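Local coordinates for protein arsenite methyltransferase (Chlamydomonas reinhardtii, PDB 5EVJ) that probably catalyses stepwise transfer of methyl groups from S-adenosylmethionine to trivalent arsenic, yielding mono-, di- and trimethylated products, at residues A[288-294]-A[335-341]. The protein carries 15 engineered substitutions. Sequence-based numbering, arbitrary orientation.
Sequences GQVAVYK and PHFTIIG
Val290 and Ile340 face each other as a hydrogen-bonded antiparallel pair, with Val290 N giving its hydrogen to Ile340 O and Ile340 N returning one to Val290 O at 2.7 Å. Two residues along, Val292 and Thr338 repeat the exchange, though the bond from Val292 N to Thr338 O is less straight, 144° at the hydrogen. A fifth backbone bond, from Lys294 N to His336 O at 2.8 Å, carries the pairing past the strand ends.

On the face bearing Tyr293 and Phe337, the two rings meet obliquely, their planes 43° apart. Tyr293 CD1 sits over one face of the Phe337 ring, near its rim, 3.4 Å from Phe337 CZ. Phe337 gets there because its CG lies beside the backbone N (chi1 -75°), which tips the ring back toward the partner strand. Further along this face Ala291 CB meets Ile339 CD1. On the opposite face, Ile340 CD1 reaches Val290 CG1 and, at 4.1 Å, Val292 CG2. The Lys294 side chain crosses that of Thr338 at about a right angle, CG and CD lying against OG1, and bends at chi3, ending in a weak bond from NZ to Pro335 O. A water accepts from Gln289 NE2 at 2.9 Å and donates weakly to Gly341 O, bridging the strands at this end.

Outside the pair, the Tyr293 hydroxyl hydrogen-bonds with His300 O and Ile297 N, while Phe312 packs edge-to-face on Phe337. Strand 289-293 is the middle of a small three-stranded antiparallel sheet, separate from the seven-stranded methyltransferase sheet, with 337-340 and 318-320 outermost; helix 322-329 covers the aromatic face, its Val328 touching Phe337 and Ile339.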
loop_
_atom_site.group_PDB
_atom_site.type_symbol
_atom_site.label_atom_id
_atom_site.label_comp_id
_atom_site.label_asym_id
_atom_site.label_seq_id
_atom_site.Cartn_x
_atom_site.Cartn_y
_atom_site.Cartn_z
ATOM N N GLY A 288 5.041 12.265 24.263
ATOM C CA GLY A 288 5.332 11.329 25.353
ATOM C C GLY A 288 4.520 10.027 25.367
ATOM O O GLY A 288 4.307 9.422 26.460
ATOM N N GLN A 289 4.070 9.582 24.180
ATOM C CA GLN A 289 3.310 8.372 24.124
ATOM C C GLN A 289 4.203 7.130 24.089
ATOM O O GLN A 289 5.374 7.176 23.624
ATOM C CB GLN A 289 2.342 8.390 22.941
ATOM C CG GLN A 289 1.281 9.478 22.996
ATOM C CD GLN A 289 0.828 9.839 21.573
ATOM O OE1 GLN A 289 1.628 10.250 20.727
ATOM N NE2 GLN A 289 -0.416 9.569 21.287
ATOM N N VAL A 290 3.622 6.014 24.539
ATOM C CA VAL A 290 4.289 4.672 24.415
ATOM C C VAL A 290 3.366 3.702 23.724
ATOM O O VAL A 290 2.187 3.651 24.094
ATOM C CB VAL A 290 4.556 4.137 25.854
ATOM C CG1 VAL A 290 5.081 2.689 25.867
ATOM C CG2 VAL A 290 5.489 5.121 26.590
ATOM N N ALA A 291 3.913 2.889 22.822
ATOM C CA ALA A 291 3.186 1.835 22.097
ATOM C C ALA A 291 3.630 0.400 22.490
ATOM O O ALA A 291 4.845 0.122 22.728
ATOM C CB ALA A 291 3.335 2.009 20.571
ATOM N N VAL A 292 2.655 -0.507 22.596
ATOM C CA VAL A 292 2.992 -1.855 22.930
ATOM C C VAL A 292 2.200 -2.632 21.944
ATOM O O VAL A 292 0.930 -2.497 21.870
ATOM C CB VAL A 292 2.566 -2.250 24.393
ATOM C CG1 VAL A 292 3.103 -3.631 24.810
ATOM C CG2 VAL A 292 2.995 -1.194 25.391
ATOM N N TYR A 293 2.944 -3.387 21.142
ATOM C CA TYR A 293 2.340 -4.339 20.301
ATOM C C TYR A 293 2.012 -5.586 21.054
ATOM O O TYR A 293 2.863 -6.142 21.734
ATOM C CB TYR A 293 3.240 -4.609 19.190
ATOM C CG TYR A 293 2.731 -5.737 18.358
ATOM C CD1 TYR A 293 1.497 -5.627 17.692
ATOM C CD2 TYR A 293 3.525 -6.904 18.172
ATOM C CE1 TYR A 293 1.029 -6.667 16.888
ATOM C CE2 TYR A 293 3.058 -7.946 17.352
ATOM C CZ TYR A 293 1.806 -7.833 16.707
ATOM O OH TYR A 293 1.314 -8.853 15.893
ATOM N N LYS A 294 0.750 -6.003 20.975
ATOM C CA LYS A 294 0.216 -7.087 21.806
ATOM C C LYS A 294 0.414 -8.492 21.202
ATOM O O LYS A 294 0.065 -9.489 21.826
ATOM C CB LYS A 294 -1.300 -6.855 22.191
ATOM C CG LYS A 294 -1.517 -5.769 23.221
ATOM C CD LYS A 294 -2.997 -5.655 23.636
ATOM C CE LYS A 294 -3.740 -4.878 22.564
ATOM N NZ LYS A 294 -4.984 -4.233 23.063
ATOM N N PRO A 335 -6.600 -2.467 17.409
ATOM C CA PRO A 335 -6.958 -3.514 18.382
ATOM C C PRO A 335 -5.695 -4.325 18.843
ATOM O O PRO A 335 -5.737 -4.989 19.872
ATOM C CB PRO A 335 -7.882 -4.456 17.585
ATOM C CG PRO A 335 -8.465 -3.561 16.502
ATOM C CD PRO A 335 -7.323 -2.647 16.122
ATOM N N HIS A 336 -4.629 -4.320 18.042
ATOM C CA HIS A 336 -3.425 -5.064 18.395
ATOM C C HIS A 336 -2.365 -4.270 19.166
ATOM O O HIS A 336 -1.244 -4.804 19.389
ATOM C CB HIS A 336 -2.792 -5.628 17.145
ATOM C CG HIS A 336 -3.770 -6.315 16.250
ATOM N ND1 HIS A 336 -4.291 -7.551 16.543
ATOM C CD2 HIS A 336 -4.364 -5.920 15.085
ATOM C CE1 HIS A 336 -5.164 -7.902 15.607
ATOM N NE2 HIS A 336 -5.200 -6.942 14.697
ATOM N N PHE A 337 -2.662 -3.025 19.545
ATOM C CA PHE A 337 -1.668 -2.166 20.176
ATOM C C PHE A 337 -2.249 -1.493 21.370
ATOM O O PHE A 337 -3.389 -1.156 21.320
ATOM C CB PHE A 337 -1.222 -1.042 19.226
ATOM C CG PHE A 337 -0.316 -1.544 18.185
ATOM C CD1 PHE A 337 -0.825 -2.066 17.027
ATOM C CD2 PHE A 337 1.093 -1.525 18.395
ATOM C CE1 PHE A 337 0.024 -2.565 16.039
ATOM C CE2 PHE A 337 1.958 -2.023 17.410
ATOM C CZ PHE A 337 1.448 -2.563 16.241
ATOM N N THR A 338 -1.438 -1.211 22.393
ATOM C CA THR A 338 -1.843 -0.339 23.485
ATOM C C THR A 338 -0.997 0.900 23.344
ATOM O O THR A 338 0.229 0.824 23.126
ATOM C CB THR A 338 -1.503 -1.007 24.868
ATOM O OG1 THR A 338 -1.997 -2.355 24.903
ATOM C CG2 THR A 338 -2.024 -0.233 26.120
ATOM N N ILE A 339 -1.649 2.040 23.530
ATOM C CA ILE A 339 -1.008 3.326 23.581
ATOM C C ILE A 339 -1.112 3.820 24.972
ATOM O O ILE A 339 -2.201 3.916 25.540
ATOM C CB ILE A 339 -1.776 4.373 22.726
ATOM C CG1 ILE A 339 -1.870 3.901 21.277
ATOM C CG2 ILE A 339 -0.954 5.616 22.653
ATOM C CD1 ILE A 339 -0.481 3.665 20.650
ATOM N N ILE A 340 0.013 4.212 25.533
ATOM C CA ILE A 340 -0.056 4.819 26.840
ATOM C C ILE A 340 0.267 6.274 26.648
ATOM O O ILE A 340 1.280 6.634 26.054
ATOM C CB ILE A 340 0.998 4.156 27.754
ATOM C CG1 ILE A 340 0.573 2.711 28.075
ATOM C CG2 ILE A 340 1.104 4.919 29.033
ATOM C CD1 ILE A 340 1.697 1.688 28.064
ATOM N N GLY A 341 -0.563 7.123 27.203
ATOM C CA GLY A 341 -0.401 8.550 27.054
ATOM C C GLY A 341 -1.457 9.099 26.134
ATOM O O GLY A 341 -2.395 8.404 25.750
HETATM O O HOH W 1 -2.914 8.713 22.409
#